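Local coordinates for protein alginate lyase (Aplysia kurodai, PDB 5GMT) that probably cleaves alginate, with a preference for its polymannuronate, as a polysaccharide lyase of family 14, at residues G149-I155 / Y175-R181. Numbering follows the deposited sequence.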
ATOM      1  N   GLY A 149     -12.153  -0.181  -3.643  1.00 10.01           N
ATOM      2  CA  GLY A 149     -10.702  -0.121  -3.600  1.00  7.79           C
ATOM      3  C   GLY A 149     -10.079   0.461  -4.854  1.00  9.09           C
ATOM      4  O   GLY A 149     -10.723   0.553  -5.899  1.00  9.61           O
ATOM      5  N   GLU A 150      -8.809   0.834  -4.752  1.00  8.27           N
ATOM      6  CA  GLU A 150      -8.074   1.334  -5.905  1.00  8.15           C
ATOM      7  C   GLU A 150      -6.585   1.166  -5.683  1.00  5.76           C
ATOM      8  O   GLU A 150      -6.132   0.992  -4.547  1.00  8.02           O
ATOM      9  CB  GLU A 150      -8.395   2.813  -6.149  1.00  6.41           C
ATOM     10  CG  GLU A 150      -7.720   3.737  -5.142  1.00  6.13           C
ATOM     11  CD  GLU A 150      -8.138   5.198  -5.288  1.00  8.64           C
ATOM     12  OE1 GLU A 150      -9.323   5.470  -5.569  1.00  7.99           O
ATOM     13  OE2 GLU A 150      -7.280   6.081  -5.129  1.00  8.95           O
ATOM     14  N   LEU A 151      -5.836   1.217  -6.778  1.00  7.85           N
ATOM     15  CA  LEU A 151      -4.398   1.476  -6.735  1.00  9.01           C
ATOM     16  C   LEU A 151      -4.217   2.988  -6.620  1.00  7.23           C
ATOM     17  O   LEU A 151      -4.826   3.725  -7.370  1.00  8.21           O
ATOM     18  CB  LEU A 151      -3.703   0.935  -7.989  1.00  6.04           C
ATOM     19  CG  LEU A 151      -2.277   1.424  -8.266  1.00  9.99           C
ATOM     20  CD1 LEU A 151      -1.371   1.012  -7.131  1.00  6.82           C
ATOM     21  CD2 LEU A 151      -1.739   0.886  -9.589  1.00  8.93           C
ATOM     22  N   TYR A 152      -3.408   3.451  -5.668  1.00  7.48           N
ATOM     23  CA  TYR A 152      -3.230   4.883  -5.449  1.00  5.49           C
ATOM     24  C   TYR A 152      -1.777   5.225  -5.698  1.00  7.51           C
ATOM     25  O   TYR A 152      -0.936   5.090  -4.803  1.00  7.15           O
ATOM     26  CB  TYR A 152      -3.645   5.275  -4.042  1.00  8.35           C
ATOM     27  CG  TYR A 152      -3.587   6.756  -3.761  1.00  5.87           C
ATOM     28  CD1 TYR A 152      -4.368   7.650  -4.483  1.00 10.64           C
ATOM     29  CD2 TYR A 152      -2.772   7.258  -2.748  1.00  6.16           C
ATOM     30  CE1 TYR A 152      -4.327   9.015  -4.219  1.00  8.41           C
ATOM     31  CE2 TYR A 152      -2.730   8.629  -2.467  1.00  6.75           C
ATOM     32  CZ  TYR A 152      -3.512   9.496  -3.211  1.00 10.63           C
ATOM     33  OH  TYR A 152      -3.479  10.852  -2.949  1.00 13.33           O
ATOM     34  N   ALA A 153      -1.496   5.659  -6.922  1.00  6.43           N
ATOM     35  CA  ALA A 153      -0.132   5.678  -7.433  1.00  7.30           C
ATOM     36  C   ALA A 153       0.488   7.071  -7.485  1.00  7.90           C
ATOM     37  O   ALA A 153      -0.089   8.001  -8.053  1.00  8.48           O
ATOM     38  CB  ALA A 153      -0.102   5.048  -8.822  1.00  7.37           C
ATOM     39  N   TYR A 154       1.660   7.197  -6.873  1.00  8.48           N
ATOM     40  CA  TYR A 154       2.556   8.316  -7.134  1.00  8.25           C
ATOM     41  C   TYR A 154       3.563   7.848  -8.174  1.00  7.57           C
ATOM     42  O   TYR A 154       4.442   7.043  -7.882  1.00  6.54           O
ATOM     43  CB  TYR A 154       3.259   8.777  -5.852  1.00  9.02           C
ATOM     44  CG  TYR A 154       2.413   9.684  -4.996  1.00  8.50           C
ATOM     45  CD1 TYR A 154       1.235   9.222  -4.411  1.00 11.08           C
ATOM     46  CD2 TYR A 154       2.789  11.001  -4.771  1.00 10.32           C
ATOM     47  CE1 TYR A 154       0.448  10.053  -3.633  1.00  8.97           C
ATOM     48  CE2 TYR A 154       2.006  11.842  -3.987  1.00 13.94           C
ATOM     49  CZ  TYR A 154       0.848  11.364  -3.419  1.00 10.60           C
ATOM     50  OH  TYR A 154       0.061  12.189  -2.643  1.00 15.99           O
ATOM     51  N   ILE A 155       3.417   8.334  -9.402  1.00  7.20           N
ATOM     52  CA  ILE A 155       4.261   7.903 -10.505  1.00  7.30           C
ATOM     53  C   ILE A 155       4.657   9.146 -11.309  1.00  7.23           C
ATOM     54  O   ILE A 155       4.057  10.195 -11.143  1.00 10.97           O
ATOM     55  CB  ILE A 155       3.524   6.866 -11.393  1.00 10.07           C
ATOM     56  CG1 ILE A 155       2.110   7.352 -11.696  1.00  7.96           C
ATOM     57  CG2 ILE A 155       3.455   5.527 -10.683  1.00  8.63           C
ATOM     58  CD1 ILE A 155       1.268   6.368 -12.559  1.00 10.02           C
ATOM     59  N   TYR A 175      -1.767  15.079  -6.122  1.00 12.46           N
ATOM     60  CA  TYR A 175      -1.813  13.887  -5.274  1.00 12.22           C
ATOM     61  C   TYR A 175      -1.712  12.622  -6.108  1.00  8.53           C
ATOM     62  O   TYR A 175      -1.401  12.679  -7.291  1.00 10.20           O
ATOM     63  CB  TYR A 175      -3.095  13.882  -4.451  1.00 13.63           C
ATOM     64  CG  TYR A 175      -3.251  15.144  -3.652  1.00 20.97           C
ATOM     65  CD1 TYR A 175      -2.186  15.657  -2.928  1.00 24.55           C
ATOM     66  CD2 TYR A 175      -4.448  15.840  -3.642  1.00 23.44           C
ATOM     67  CE1 TYR A 175      -2.312  16.826  -2.202  1.00 29.29           C
ATOM     68  CE2 TYR A 175      -4.586  17.004  -2.921  1.00 26.63           C
ATOM     69  CZ  TYR A 175      -3.514  17.494  -2.206  1.00 22.03           C
ATOM     70  OH  TYR A 175      -3.652  18.657  -1.481  1.00 41.27           O
ATOM     71  N   GLY A 176      -1.959  11.473  -5.486  1.00  8.25           N
ATOM     72  CA  GLY A 176      -1.818  10.217  -6.198  1.00  8.43           C
ATOM     73  C   GLY A 176      -2.838  10.029  -7.306  1.00  9.83           C
ATOM     74  O   GLY A 176      -3.902  10.653  -7.290  1.00  9.78           O
ATOM     75  N   GLN A 177      -2.501   9.183  -8.280  1.00  7.52           N
ATOM     76  CA  GLN A 177      -3.438   8.809  -9.332  1.00  9.34           C
ATOM     77  C   GLN A 177      -4.291   7.645  -8.844  1.00  8.27           C
ATOM     78  O   GLN A 177      -3.772   6.701  -8.255  1.00  9.59           O
ATOM     79  CB  GLN A 177      -2.691   8.427 -10.616  1.00  7.94           C
ATOM     80  CG  GLN A 177      -1.554   9.368 -10.968  1.00  8.93           C
ATOM     81  CD  GLN A 177      -2.038  10.795 -11.117  1.00  9.27           C
ATOM     82  OE1 GLN A 177      -3.006  11.057 -11.834  1.00 11.50           O
ATOM     83  NE2 GLN A 177      -1.393  11.715 -10.416  1.00 11.07           N
ATOM     84  N   SER A 178      -5.599   7.715  -9.059  1.00  8.42           N
ATOM     85  CA  SER A 178      -6.477   6.604  -8.694  1.00  8.28           C
ATOM     86  C   SER A 178      -6.630   5.685  -9.889  1.00  8.17           C
ATOM     87  O   SER A 178      -7.163   6.092 -10.923  1.00 10.15           O
ATOM     88  CB  SER A 178      -7.848   7.104  -8.228  1.00  8.18           C
ATOM     89  OG  SER A 178      -7.718   7.829  -7.022  1.00 10.68           O
ATOM     90  N   LEU A 179      -6.150   4.454  -9.746  1.00  7.97           N
ATOM     91  CA  LEU A 179      -6.249   3.461 -10.819  1.00  8.92           C
ATOM     92  C   LEU A 179      -7.140   2.301 -10.405  1.00 10.60           C
ATOM     93  O   LEU A 179      -6.934   1.681  -9.352  1.00 10.65           O
ATOM     94  CB  LEU A 179      -4.861   2.940 -11.199  1.00  8.29           C
ATOM     95  CG  LEU A 179      -4.063   3.987 -11.985  1.00 13.45           C
ATOM     96  CD1 LEU A 179      -2.732   4.222 -11.302  1.00 16.02           C
ATOM     97  CD2 LEU A 179      -3.849   3.543 -13.413  1.00 17.35           C
ATOM     98  N   GLY A 180      -8.138   2.022 -11.234  1.00  8.81           N
ATOM     99  CA  GLY A 180      -8.998   0.878 -11.027  1.00  8.32           C
ATOM    100  C   GLY A 180      -9.997   1.020  -9.896  1.00 12.12           C
ATOM    101  O   GLY A 180     -10.442   0.015  -9.353  1.00  9.21           O
ATOM    102  N   ARG A 181     -10.353   2.249  -9.538  1.00  7.90           N
ATOM    103  CA  ARG A 181     -11.259   2.460  -8.411  1.00 10.03           C
ATOM    104  C   ARG A 181     -12.577   1.739  -8.645  1.00 12.35           C
ATOM    105  O   ARG A 181     -13.209   1.891  -9.695  1.00 12.86           O
ATOM    106  CB  ARG A 181     -11.505   3.949  -8.162  1.00  8.05           C
ATOM    107  CG  ARG A 181     -12.290   4.241  -6.878  1.00 10.38           C
ATOM    108  CD  ARG A 181     -12.685   5.714  -6.783  1.00 12.75           C
ATOM    109  NE  ARG A 181     -11.524   6.602  -6.699  1.00 10.57           N
ATOM    110  CZ  ARG A 181     -11.610   7.929  -6.666  1.00 11.42           C
ATOM    111  NH1 ARG A 181     -12.802   8.513  -6.719  1.00 13.17           N
ATOM    112  NH2 ARG A 181     -10.516   8.673  -6.595  1.00 11.39           N
TER
HETATM  113  O   HOH W   1       1.450  10.952  -9.318  1.00 10.53           O
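Leu179 and Glu150 show how a pair of strands, already laced by backbone hydrogen bonds, gains apolar contacts on one face of a sheet and a charged cluster on the other. Leu179 sits opposite Leu151 in an antiparallel hydrogen-bonded pair, and its CD1 reaches both Ala153 CB, at 3.7 Å, and Leu151 CD2. Tyr224 and Ala226 of strand 222-229, in the second sheet, close over the same leucine. On the opposite face the extended Glu150 chain carries its carboxylate alongside Arg181, the two flat groups only 10° apart. A salt bridge links Arg181 NE to Glu150 OE1 at 2.7 Å, and the bend in the arginine at chi3 (-63°) swings NH2 back to Ser178 OG, 3.0 Å away. That hydroxyl in turn donates to Glu150 OE2 (2.6 Å) from above the carboxylate plane, closing a ring of three side chains; Arg144 also pairs with Glu150. A leucine in place of Arg181 would probably leave Glu150 OE1 more dependent on Arg144 and deprive the Ser178 hydroxyl of an N-H donor. Farther along, Gly176 CA lies over a face of the Tyr152 ring, 3.4 Å from CE1, where a side chain would clash, while Gly176 N donates to Tyr152 OH. Such antiparallel pairing, with Leu179 packed against the facing sheet, is characteristic of the concanavalin-like beta-sandwich to which this lyase family belongs.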